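Local coordinates for protein NADH dehydrogenase (Methanothermobacter marburgensis, PDB 4R81) that probably uses a bound flavin mononucleotide to carry electrons from NADH or NADPH to quinones, at residues 54-57 with 58-62; 154-158 with 159-163; 16-19 with 20-24; 189-192 with 193-196. All coordinates share one frame; numbering follows the deposited sequence.

Contact 1: 54-57 with 58-62. With FMN (flavin mononucleotide), chain F.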
loop_
_atom_site.group_PDB
_atom_site.type_symbol
_atom_site.label_atom_id
_atom_site.label_comp_id
_atom_site.label_asym_id
_atom_site.label_seq_id
_atom_site.Cartn_x
_atom_site.Cartn_y
_atom_site.Cartn_z
ATOM N N GLU A 54 4.172 7.631 18.504
ATOM C CA GLU A 54 4.216 9.057 18.800
ATOM C C GLU A 54 3.646 9.896 17.655
ATOM O O GLU A 54 2.894 10.843 17.884
ATOM C CB GLU A 54 5.644 9.494 19.143
ATOM C CG GLU A 54 6.170 8.915 20.455
ATOM C CD GLU A 54 6.703 7.494 20.317
ATOM O OE1 GLU A 54 6.669 6.930 19.200
ATOM O OE2 GLU A 54 7.171 6.941 21.331
ATOM N N GLU A 55 3.999 9.544 16.422
ATOM C CA GLU A 55 3.455 10.233 15.258
ATOM C C GLU A 55 1.955 9.985 15.131
ATOM O O GLU A 55 1.192 10.893 14.800
ATOM C CB GLU A 55 4.148 9.756 13.989
ATOM C CG GLU A 55 5.617 10.075 13.884
ATOM C CD GLU A 55 6.232 9.415 12.672
ATOM O OE1 GLU A 55 6.512 8.203 12.738
ATOM O OE2 GLU A 55 6.410 10.097 11.640
ATOM N N TYR A 56 1.542 8.750 15.388
ATOM C CA TYR A 56 0.130 8.389 15.336
ATOM C C TYR A 56 -0.693 9.265 16.275
ATOM O O TYR A 56 -1.721 9.824 15.877
ATOM C CB TYR A 56 -0.063 6.912 15.687
ATOM C CG TYR A 56 -1.501 6.556 15.955
ATOM C CD1 TYR A 56 -2.387 6.333 14.909
ATOM C CD2 TYR A 56 -1.983 6.468 17.256
ATOM C CE1 TYR A 56 -3.710 6.019 15.153
ATOM C CE2 TYR A 56 -3.307 6.160 17.510
ATOM C CZ TYR A 56 -4.163 5.935 16.455
ATOM O OH TYR A 56 -5.481 5.627 16.701
ATOM N N LEU A 57 -0.242 9.388 17.520
ATOM C CA LEU A 57 -0.958 10.210 18.487
ATOM C C LEU A 57 -1.085 11.641 18.007
ATOM O O LEU A 57 -2.130 12.269 18.187
ATOM C CB LEU A 57 -0.275 10.180 19.850
ATOM C CG LEU A 57 -0.453 8.887 20.636
ATOM C CD1 LEU A 57 0.230 9.005 21.979
ATOM C CD2 LEU A 57 -1.929 8.583 20.812
ATOM N N ARG A 58 -0.018 12.144 17.392
ATOM C CA ARG A 58 0.013 13.506 16.878
ATOM C C ARG A 58 -1.019 13.680 15.769
ATOM O O ARG A 58 -1.754 14.664 15.742
ATOM C CB ARG A 58 1.427 13.847 16.379
ATOM C CG ARG A 58 1.650 15.310 15.989
ATOM C CD ARG A 58 1.497 15.531 14.490
ATOM N NE ARG A 58 1.735 16.918 14.087
ATOM C CZ ARG A 58 1.213 17.477 12.996
ATOM N NH1 ARG A 58 0.417 16.770 12.197
ATOM N NH2 ARG A 58 1.481 18.742 12.706
ATOM N N GLU A 59 -1.070 12.719 14.853
ATOM C CA GLU A 59 -2.014 12.769 13.741
ATOM C C GLU A 59 -3.471 12.681 14.199
ATOM O O GLU A 59 -4.330 13.413 13.699
ATOM C CB GLU A 59 -1.688 11.668 12.730
ATOM C CG GLU A 59 -0.307 11.829 12.112
ATOM C CD GLU A 59 -0.125 13.180 11.448
ATOM O OE1 GLU A 59 -0.948 13.523 10.565
ATOM O OE2 GLU A 59 0.832 13.905 11.810
ATOM N N ILE A 60 -3.750 11.788 15.145
ATOM C CA ILE A 60 -5.108 11.625 15.673
ATOM C C ILE A 60 -5.582 12.866 16.423
ATOM O O ILE A 60 -6.774 13.194 16.411
ATOM C CB ILE A 60 -5.214 10.373 16.580
ATOM C CG1 ILE A 60 -5.103 9.110 15.729
ATOM C CG2 ILE A 60 -6.522 10.353 17.366
ATOM C CD1 ILE A 60 -6.244 8.935 14.729
ATOM N N SER A 61 -4.639 13.566 17.053
ATOM C CA SER A 61 -4.965 14.758 17.832
ATOM C C SER A 61 -5.531 15.864 16.945
ATOM O O SER A 61 -6.330 16.687 17.399
ATOM C CB SER A 61 -3.732 15.276 18.578
ATOM O OG SER A 61 -2.890 16.035 17.723
ATOM N N GLN A 62 -5.106 15.871 15.683
ATOM C CA GLN A 62 -5.561 16.854 14.700
ATOM C C GLN A 62 -5.287 18.278 15.168
ATOM O O GLN A 62 -6.186 19.122 15.231
ATOM C CB GLN A 62 -7.036 16.632 14.337
ATOM C CG GLN A 62 -7.312 15.208 13.863
ATOM C CD GLN A 62 -8.523 15.091 12.958
ATOM O OE1 GLN A 62 -9.475 15.864 13.068
ATOM N NE2 GLN A 62 -8.490 14.115 12.049
HETATM N N1 FMN F . -9.735 6.959 6.965
HETATM C C2 FMN F . -10.308 6.738 5.727
HETATM O O2 FMN F . -11.515 6.529 5.621
HETATM N N3 FMN F . -9.533 6.748 4.595
HETATM C C4 FMN F . -8.176 6.984 4.668
HETATM O O4 FMN F . -7.504 6.983 3.640
HETATM C C4A FMN F . -7.578 7.213 5.901
HETATM N N5 FMN F . -6.218 7.448 5.994
HETATM C C5A FMN F . -5.642 7.649 7.235
HETATM C C6 FMN F . -4.273 7.878 7.336
HETATM C C7 FMN F . -3.693 8.089 8.581
HETATM C C7M FMN F . -2.223 8.319 8.691
HETATM C C8 FMN F . -4.474 8.076 9.730
HETATM C C8M FMN F . -3.848 8.306 11.071
HETATM C C9 FMN F . -5.840 7.851 9.622
HETATM C C9A FMN F . -6.433 7.635 8.381
HETATM N N10 FMN F . -7.798 7.421 8.272
HETATM C C10 FMN F . -8.370 7.192 7.044
HETATM C "C1'" FMN F . -8.673 7.343 9.485
HETATM C "C2'" FMN F . -8.424 5.946 10.079
HETATM O "O2'" FMN F . -8.878 4.885 9.250
HETATM C "C3'" FMN F . -9.053 5.844 11.451
HETATM O "O3'" FMN F . -8.379 6.749 12.302
HETATM C "C4'" FMN F . -8.892 4.440 11.998
HETATM O "O4'" FMN F . -9.778 3.545 11.363
HETATM C "C5'" FMN F . -9.150 4.419 13.493
HETATM O "O5'" FMN F . -8.666 3.196 13.992
HETATM P P FMN F . -7.601 3.227 15.190
HETATM O O1P FMN F . -8.232 3.868 16.414
HETATM O O2P FMN F . -7.197 1.795 15.459
HETATM O O3P FMN F . -6.410 4.052 14.773
#
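Tyr56, with Ile60 laid over one face of its ring, donates a hydrogen bond from its hydroxyl to the FMN phosphate: OH to O3P of FMN (chain F) is 2.7 Å, and O3P lies at the ring edge, near its plane. Ile60, one helical turn on, presses CG1 onto the face in a CH-pi contact, 3.7 Å from CG1 to the Tyr56 ring centroid and 26° off the normal. CG1 sits toward the hydroxyl end, 3.4 Å from CZ of Tyr56. The ring reaches there because its CG stands anti to the backbone N (chi1 167°). The helix beneath holds the pair in step, with Ile60 N bonded to Tyr56 O at 2.9 Å. Behind them Arg58 NH1 and Glu59 OE2 form a salt bridge of 2.9 Å. Glu59 OE1 takes the N-H of Tyr110 in a loop, and Glu55 pairs with Arg106 of helix 98-107, tying the helix to its surroundings. Ser17, Ser19 and His12 of the second subunit also bind this FMN. A tyrosine suits the place because it combines a flat apolar face for Ile60 with a donor for phosphate, so helix 53-61 probably helps fix the cofactor across the dimer interface.

Contact 2: 154-158 with 159-163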
loop_
_atom_site.group_PDB
_atom_site.type_symbol
_atom_site.label_atom_id
_atom_site.label_comp_id
_atom_site.label_asym_id
_atom_site.label_seq_id
_atom_site.Cartn_x
_atom_site.Cartn_y
_atom_site.Cartn_z
ATOM N N SER A 154 -7.902 5.315 -8.475
ATOM C CA SER A 154 -8.712 5.776 -7.342
ATOM C C SER A 154 -7.866 6.052 -6.104
ATOM O O SER A 154 -8.074 7.043 -5.396
ATOM C CB SER A 154 -9.785 4.742 -6.991
ATOM O OG SER A 154 -10.733 4.632 -8.036
ATOM N N VAL A 155 -6.908 5.171 -5.854
ATOM C CA VAL A 155 -6.099 5.243 -4.651
ATOM C C VAL A 155 -4.965 6.263 -4.773
ATOM O O VAL A 155 -4.845 7.184 -3.959
ATOM C CB VAL A 155 -5.547 3.846 -4.307
ATOM C CG1 VAL A 155 -4.546 3.916 -3.152
ATOM C CG2 VAL A 155 -6.695 2.910 -3.957
ATOM N N MET A 156 -4.139 6.111 -5.801
ATOM C CA MET A 156 -2.952 6.937 -5.934
ATOM C C MET A 156 -3.294 8.322 -6.485
ATOM O O MET A 156 -2.951 9.342 -5.887
ATOM C CB MET A 156 -1.941 6.229 -6.830
ATOM C CG MET A 156 -0.580 6.834 -6.823
ATOM S SD MET A 156 0.281 6.537 -5.268
ATOM C CE MET A 156 1.887 7.157 -5.734
ATOM N N LEU A 157 -3.992 8.361 -7.613
ATOM C CA LEU A 157 -4.331 9.643 -8.224
ATOM C C LEU A 157 -5.425 10.346 -7.431
ATOM O O LEU A 157 -5.320 11.539 -7.140
ATOM C CB LEU A 157 -4.753 9.462 -9.687
ATOM C CG LEU A 157 -3.701 8.810 -10.591
ATOM C CD1 LEU A 157 -4.147 8.790 -12.045
ATOM C CD2 LEU A 157 -2.376 9.541 -10.457
ATOM N N GLY A 158 -6.472 9.608 -7.076
ATOM C CA GLY A 158 -7.602 10.199 -6.386
ATOM C C GLY A 158 -7.303 10.630 -4.961
ATOM O O GLY A 158 -7.234 11.822 -4.667
ATOM N N ASP A 159 -7.130 9.659 -4.071
ATOM C CA ASP A 159 -6.989 9.954 -2.650
ATOM C C ASP A 159 -5.640 10.581 -2.306
ATOM O O ASP A 159 -5.572 11.596 -1.615
ATOM C CB ASP A 159 -7.197 8.686 -1.827
ATOM C CG ASP A 159 -7.218 8.952 -0.332
ATOM O OD1 ASP A 159 -7.866 9.937 0.091
ATOM O OD2 ASP A 159 -6.595 8.172 0.425
ATOM N N ARG A 160 -4.563 9.971 -2.782
ATOM C CA ARG A 160 -3.234 10.368 -2.326
ATOM C C ARG A 160 -2.678 11.616 -2.998
ATOM O O ARG A 160 -1.752 12.233 -2.476
ATOM C CB ARG A 160 -2.246 9.207 -2.475
ATOM C CG ARG A 160 -2.491 8.069 -1.516
ATOM C CD ARG A 160 -1.567 6.906 -1.801
ATOM N NE ARG A 160 -2.038 5.681 -1.157
ATOM C CZ ARG A 160 -1.596 4.457 -1.436
ATOM N NH1 ARG A 160 -0.648 4.276 -2.345
ATOM N NH2 ARG A 160 -2.109 3.413 -0.808
ATOM N N LEU A 161 -3.232 12.004 -4.141
ATOM C CA LEU A 161 -2.677 13.151 -4.863
ATOM C C LEU A 161 -3.702 14.265 -5.056
ATOM O O LEU A 161 -3.587 15.328 -4.439
ATOM C CB LEU A 161 -2.030 12.704 -6.179
ATOM C CG LEU A 161 -0.781 11.843 -5.937
ATOM C CD1 LEU A 161 -0.284 11.194 -7.220
ATOM C CD2 LEU A 161 0.345 12.664 -5.280
ATOM N N LEU A 162 -4.713 14.031 -5.886
ATOM C CA LEU A 162 -5.783 15.017 -6.016
ATOM C C LEU A 162 -6.418 15.298 -4.651
ATOM O O LEU A 162 -6.802 16.430 -4.362
ATOM C CB LEU A 162 -6.849 14.559 -7.025
ATOM C CG LEU A 162 -6.445 14.482 -8.505
ATOM C CD1 LEU A 162 -7.488 13.734 -9.336
ATOM C CD2 LEU A 162 -6.190 15.870 -9.083
ATOM N N GLY A 163 -6.500 14.269 -3.808
ATOM C CA GLY A 163 -7.150 14.383 -2.511
ATOM C C GLY A 163 -6.425 15.259 -1.504
ATOM O O GLY A 163 -7.006 15.647 -0.477
#
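Asp159 N reaches back to Ser154 O, 3.1 Å away, a five-residue step that belongs to the wider, pi-type turns of helix 148-162, one of the helices flanking the parallel sheet of the flavodoxin-like fold. Its carboxylate turns away from the first segment: OD2 bonds to Ser94 OG of the second subunit, and the side chain touches a bound FMN. Gly158 just before it suits the wide turn, since any CB there would run into Ser154 O. Arg160 repeats the five-residue step, N to Val155 O at 3.0 Å. Its side chain, extended from CG to NE, lies beside Val155 and points the same way. CG1 of Val155 covers one face of the guanidinium, 3.4 Å from NH2 of Arg160, whereas SD of Met156 stands at the edge, 3.8 Å from NH1 of Arg160. The charge is met outside the segments by Asp95, with Trp93 O of the second subunit taking NE, so the long arginine bridges helix and dimer interface. Leu161 turns inward to strands 84-90 and 129-135, and its CD1 meets CD2 of Leu157 at 4.2 Å, two branched apolar ends suited to packing on a sheet. Leu162 resumes the wide pattern with a straight bond from its N to Leu157 O (2.9 Å, N-H...O 162°). Gly163 follows with a short but strongly bent, weak bond, its N only 2.7 Å from Gly158 O and the angle at the hydrogen 122°.

Contact 3: 16-19 with 20-24. With FMN (flavin mononucleotide), chain E.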
loop_
_atom_site.group_PDB
_atom_site.type_symbol
_atom_site.label_atom_id
_atom_site.label_comp_id
_atom_site.label_asym_id
_atom_site.label_seq_id
_atom_site.Cartn_x
_atom_site.Cartn_y
_atom_site.Cartn_z
ATOM N N LYS A 16 20.342 -1.650 -9.405
ATOM C CA LYS A 16 19.965 -1.772 -10.804
ATOM C C LYS A 16 18.609 -2.463 -10.925
ATOM O O LYS A 16 18.397 -3.549 -10.385
ATOM C CB LYS A 16 21.041 -2.531 -11.586
ATOM C CG LYS A 16 22.376 -1.802 -11.648
ATOM C CD LYS A 16 23.358 -2.512 -12.564
ATOM C CE LYS A 16 24.078 -3.647 -11.850
ATOM N NZ LYS A 16 25.096 -3.140 -10.883
ATOM N N SER A 17 17.687 -1.806 -11.613
ATOM C CA SER A 17 16.358 -2.348 -11.854
ATOM C C SER A 17 15.776 -1.559 -13.002
ATOM O O SER A 17 16.332 -0.539 -13.404
ATOM C CB SER A 17 15.469 -2.179 -10.627
ATOM O OG SER A 17 15.213 -0.805 -10.375
ATOM N N PHE A 18 14.654 -2.014 -13.533
ATOM C CA PHE A 18 14.009 -1.259 -14.593
ATOM C C PHE A 18 13.559 0.104 -14.075
ATOM O O PHE A 18 13.648 1.100 -14.789
ATOM C CB PHE A 18 12.843 -2.040 -15.192
ATOM C CG PHE A 18 12.141 -1.314 -16.302
ATOM C CD1 PHE A 18 12.799 -1.021 -17.490
ATOM C CD2 PHE A 18 10.819 -0.930 -16.158
ATOM C CE1 PHE A 18 12.139 -0.349 -18.521
ATOM C CE2 PHE A 18 10.161 -0.258 -17.169
ATOM C CZ PHE A 18 10.818 0.030 -18.357
ATOM N N SER A 19 13.104 0.155 -12.823
ATOM C CA SER A 19 12.632 1.410 -12.247
ATOM C C SER A 19 13.734 2.478 -12.266
ATOM O O SER A 19 13.471 3.661 -12.494
ATOM C CB SER A 19 12.115 1.191 -10.822
ATOM O OG SER A 19 10.871 0.501 -10.846
ATOM N N ARG A 20 14.971 2.050 -12.041
ATOM C CA ARG A 20 16.112 2.956 -12.106
ATOM C C ARG A 20 16.300 3.528 -13.515
ATOM O O ARG A 20 16.607 4.708 -13.675
ATOM C CB ARG A 20 17.388 2.248 -11.635
ATOM C CG ARG A 20 18.611 3.140 -11.604
ATOM C CD ARG A 20 18.673 3.923 -10.314
ATOM N NE ARG A 20 18.644 3.046 -9.144
ATOM C CZ ARG A 20 18.620 3.482 -7.889
ATOM N NH1 ARG A 20 18.627 4.786 -7.651
ATOM N NH2 ARG A 20 18.585 2.622 -6.875
ATOM N N GLU A 21 16.099 2.697 -14.534
ATOM C CA GLU A 21 16.176 3.166 -15.911
ATOM C C GLU A 21 15.019 4.106 -16.222
ATOM O O GLU A 21 15.172 5.050 -17.004
ATOM C CB GLU A 21 16.181 1.984 -16.880
ATOM C CG GLU A 21 17.300 0.983 -16.620
ATOM C CD GLU A 21 17.308 -0.138 -17.633
ATOM O OE1 GLU A 21 17.586 0.140 -18.814
ATOM O OE2 GLU A 21 17.031 -1.293 -17.250
ATOM N N VAL A 22 13.864 3.840 -15.613
ATOM C CA VAL A 22 12.706 4.712 -15.756
ATOM C C VAL A 22 13.018 6.090 -15.182
ATOM O O VAL A 22 12.694 7.109 -15.800
ATOM C CB VAL A 22 11.464 4.100 -15.085
ATOM C CG1 VAL A 22 10.333 5.135 -14.971
ATOM C CG2 VAL A 22 11.007 2.889 -15.879
ATOM N N LEU A 23 13.668 6.117 -14.019
ATOM C CA LEU A 23 14.109 7.379 -13.430
ATOM C C LEU A 23 15.052 8.113 -14.380
ATOM O O LEU A 23 14.914 9.315 -14.602
ATOM C CB LEU A 23 14.803 7.137 -12.086
ATOM C CG LEU A 23 15.439 8.340 -11.384
ATOM C CD1 LEU A 23 14.383 9.378 -11.031
ATOM C CD2 LEU A 23 16.196 7.895 -10.137
ATOM N N GLU A 24 16.008 7.383 -14.946
ATOM C CA GLU A 24 16.967 7.981 -15.865
ATOM C C GLU A 24 16.273 8.548 -17.094
ATOM O O GLU A 24 16.608 9.643 -17.554
ATOM C CB GLU A 24 18.017 6.954 -16.292
ATOM C CG GLU A 24 19.048 7.500 -17.262
ATOM C CD GLU A 24 19.970 8.539 -16.634
ATOM O OE1 GLU A 24 20.162 8.514 -15.390
ATOM O OE2 GLU A 24 20.506 9.384 -17.393
HETATM N N1 FMN E . 3.382 -7.015 -11.204
HETATM C C2 FMN E . 2.037 -6.756 -11.388
HETATM O O2 FMN E . 1.611 -6.527 -12.513
HETATM N N3 FMN E . 1.169 -6.746 -10.314
HETATM C C4 FMN E . 1.639 -6.996 -9.042
HETATM O O4 FMN E . 0.851 -6.973 -8.102
HETATM C C4A FMN E . 2.991 -7.263 -8.841
HETATM N N5 FMN E . 3.485 -7.532 -7.580
HETATM C C5A FMN E . 4.832 -7.777 -7.399
HETATM C C6 FMN E . 5.326 -8.030 -6.120
HETATM C C7 FMN E . 6.680 -8.288 -5.925
HETATM C C7M FMN E . 7.215 -8.541 -4.546
HETATM C C8 FMN E . 7.550 -8.290 -7.016
HETATM C C8M FMN E . 9.014 -8.573 -6.822
HETATM C C9 FMN E . 7.047 -8.046 -8.292
HETATM C C9A FMN E . 5.692 -7.785 -8.492
HETATM N N10 FMN E . 5.191 -7.536 -9.759
HETATM C C10 FMN E . 3.854 -7.269 -9.933
HETATM C "C1'" FMN E . 6.095 -7.502 -10.949
HETATM C "C2'" FMN E . 6.818 -6.150 -10.860
HETATM O "O2'" FMN E . 5.941 -5.057 -11.053
HETATM C "C3'" FMN E . 8.015 -6.112 -11.796
HETATM O "O3'" FMN E . 8.990 -6.976 -11.235
HETATM C "C4'" FMN E . 8.581 -4.702 -11.900
HETATM O "O4'" FMN E . 7.693 -3.829 -12.565
HETATM C "C5'" FMN E . 9.916 -4.684 -12.628
HETATM O "O5'" FMN E . 10.475 -3.411 -12.404
HETATM P P FMN E . 11.807 -3.303 -11.517
HETATM O O1P FMN E . 12.922 -3.984 -12.291
HETATM O O2P FMN E . 12.150 -1.851 -11.294
HETATM O O3P FMN E . 11.581 -4.034 -10.216
#
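Phe18 and Val22, a helical turn apart, meet at a slant: CG2 of Val22 stands over one face of the ring, offset toward the rim and 3.5 Å from CE2 of Phe18, in a CH-pi contact. Glu21 comes from a different side, its OE2 near the ring plane at the edge, 4.2 Å from CD1 of Phe18. Its other oxygen, OE1, pairs with Arg185 of helix 185-197, which also packs on the ring. With a leucine in place of Glu21, Arg185 would probably lose its carboxylate mate. Backbone N-H groups of this turn face the cofactor. Phe18 N donates to O1P of FMN (chain E) at 2.9 Å. Ser19 grips O2P twice, its N and its OG each 2.7 Å from that oxygen, which Ser17 OG also meets through a weak bond. Ser17 is the N-cap: its OG, between the backbone N and the carbonyl carbon (chi1 66°), turns back over the helix start and weakly accepts from Arg20 N. Small hydroxyl residues suit this end, where outward N-H groups and the helix dipole would favour an anion. A phosphate on the first turn of the helix after the first strand is characteristic of the flavodoxin-like fold.

Contact 4: 189-192 with 193-196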
loop_
_atom_site.group_PDB
_atom_site.type_symbol
_atom_site.label_atom_id
_atom_site.label_comp_id
_atom_site.label_asym_id
_atom_site.label_seq_id
_atom_site.Cartn_x
_atom_site.Cartn_y
_atom_site.Cartn_z
ATOM N N LEU A 189 10.460 3.000 -21.712
ATOM C CA LEU A 189 11.438 4.055 -21.470
ATOM C C LEU A 189 11.141 5.270 -22.344
ATOM O O LEU A 189 11.372 6.409 -21.939
ATOM C CB LEU A 189 12.866 3.546 -21.707
ATOM C CG LEU A 189 13.385 2.498 -20.713
ATOM C CD1 LEU A 189 14.832 2.122 -20.999
ATOM C CD2 LEU A 189 13.241 2.988 -19.279
ATOM N N MET A 190 10.622 5.026 -23.544
ATOM C CA MET A 190 10.204 6.116 -24.418
ATOM C C MET A 190 9.070 6.898 -23.754
ATOM O O MET A 190 9.049 8.132 -23.792
ATOM C CB MET A 190 9.758 5.582 -25.789
ATOM C CG MET A 190 9.655 6.650 -26.873
ATOM S SD MET A 190 8.819 6.100 -28.380
ATOM C CE MET A 190 9.628 4.525 -28.656
ATOM N N ARG A 191 8.129 6.173 -23.151
ATOM C CA ARG A 191 7.007 6.799 -22.459
ATOM C C ARG A 191 7.481 7.611 -21.252
ATOM O O ARG A 191 7.013 8.732 -21.021
ATOM C CB ARG A 191 5.974 5.741 -22.044
ATOM C CG ARG A 191 5.296 5.072 -23.249
ATOM C CD ARG A 191 4.393 3.928 -22.848
ATOM N NE ARG A 191 3.314 4.381 -21.981
ATOM C CZ ARG A 191 2.658 3.596 -21.138
ATOM N NH1 ARG A 191 2.981 2.314 -21.039
ATOM N NH2 ARG A 191 1.692 4.097 -20.382
ATOM N N ALA A 192 8.417 7.049 -20.499
ATOM C CA ALA A 192 8.947 7.734 -19.328
ATOM C C ALA A 192 9.640 9.040 -19.726
ATOM O O ALA A 192 9.444 10.084 -19.097
ATOM C CB ALA A 192 9.898 6.829 -18.576
ATOM N N ARG A 193 10.442 8.980 -20.782
ATOM C CA ARG A 193 11.147 10.161 -21.265
ATOM C C ARG A 193 10.139 11.213 -21.722
ATOM O O ARG A 193 10.276 12.396 -21.401
ATOM C CB ARG A 193 12.107 9.777 -22.395
ATOM C CG ARG A 193 13.118 10.850 -22.775
ATOM C CD ARG A 193 14.300 10.229 -23.525
ATOM N NE ARG A 193 13.978 8.893 -24.033
ATOM C CZ ARG A 193 14.554 7.763 -23.621
ATOM N NH1 ARG A 193 14.177 6.601 -24.141
ATOM N NH2 ARG A 193 15.508 7.790 -22.701
ATOM N N ARG A 194 9.111 10.764 -22.437
ATOM C CA ARG A 194 8.074 11.656 -22.944
ATOM C C ARG A 194 7.353 12.358 -21.795
ATOM O O ARG A 194 7.010 13.532 -21.896
ATOM C CB ARG A 194 7.082 10.872 -23.805
ATOM C CG ARG A 194 6.021 11.724 -24.488
ATOM C CD ARG A 194 4.997 10.860 -25.229
ATOM N NE ARG A 194 5.637 10.071 -26.278
ATOM C CZ ARG A 194 5.414 8.777 -26.496
ATOM N NH1 ARG A 194 4.550 8.104 -25.742
ATOM N NH2 ARG A 194 6.058 8.159 -27.476
ATOM N N ALA A 195 7.138 11.637 -20.700
ATOM C CA ALA A 195 6.430 12.195 -19.558
ATOM C C ALA A 195 7.209 13.340 -18.924
ATOM O O ALA A 195 6.618 14.293 -18.410
ATOM C CB ALA A 195 6.134 11.122 -18.537
ATOM N N GLY A 196 8.537 13.245 -18.975
ATOM C CA GLY A 196 9.403 14.304 -18.484
ATOM C C GLY A 196 9.405 15.495 -19.423
ATOM O O GLY A 196 9.274 16.644 -18.992
#
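Leu189 and Arg193 meet through both backbone and side chain. Among backbone bonds, Arg193 N to Leu189 O (3.0 Å), Arg194 N to Met190 O (3.0 Å) and Ala195 N to Arg191 O (2.9 Å) form the regular ladder of an alpha helix. A second kind of contact sets a flat cation over a carbonyl: the chain of Arg193 folds back at chi3 (17°), laying one face of its guanidinium above Leu189 O, with NH1 of Arg193 3.6 Å from that oxygen. Since the oxygen is met by the face and not by an N-H, the attraction there is probably electrostatic. The third kind involves Arg194, whose side chain slants across two neighbours. Its NH2 comes 3.6 Å from SD of Met190, and its NH1 lies 4.0 Å from CG of Arg191, so a polarisable sulfur and an aliphatic stem lie on the same side of the cation's plane. Salt bridges outside the segments answer two of the charges: Glu172 pairs with Arg191 NH2, and Glu28 of helix 18-32 with Arg193 NH2. If a leucine stood at Arg193, Glu28 would probably be left without its cationic mate, and one tie between the two helices would go. Apolar packing comes last, with Ala192 and Ala195 resting their methyl groups on Leu133 of the sheet; small residues let the helix lie close. The chemistry is that of an amphipathic helix: alanines toward the sheet, and long arginines at the margins, two of which reach carboxylates on neighbouring elements.

In the fold
Contacts 3 and 4 lie on adjacent helices, 18-32 and 185-197, with centres about 12 Å apart; they meet where Phe18 CE1 touches Leu189 CD2 at 3.6 Å, so contact 4 backs the phosphate-binding turn of contact 3. Contacts 1 and 2 do not touch each other, their nearest atoms being about 13 Å apart, yet both reach the FMN of chain F, contact 1 at its phosphate and contact 2 at the flavin. Contact 3, whose centre lies about 36 Å from that of contact 1, holds the other FMN, chain E. Contact 3 of one subunit and contact 1 of the other meet at the phosphate of each FMN, so both subunits contribute to each site.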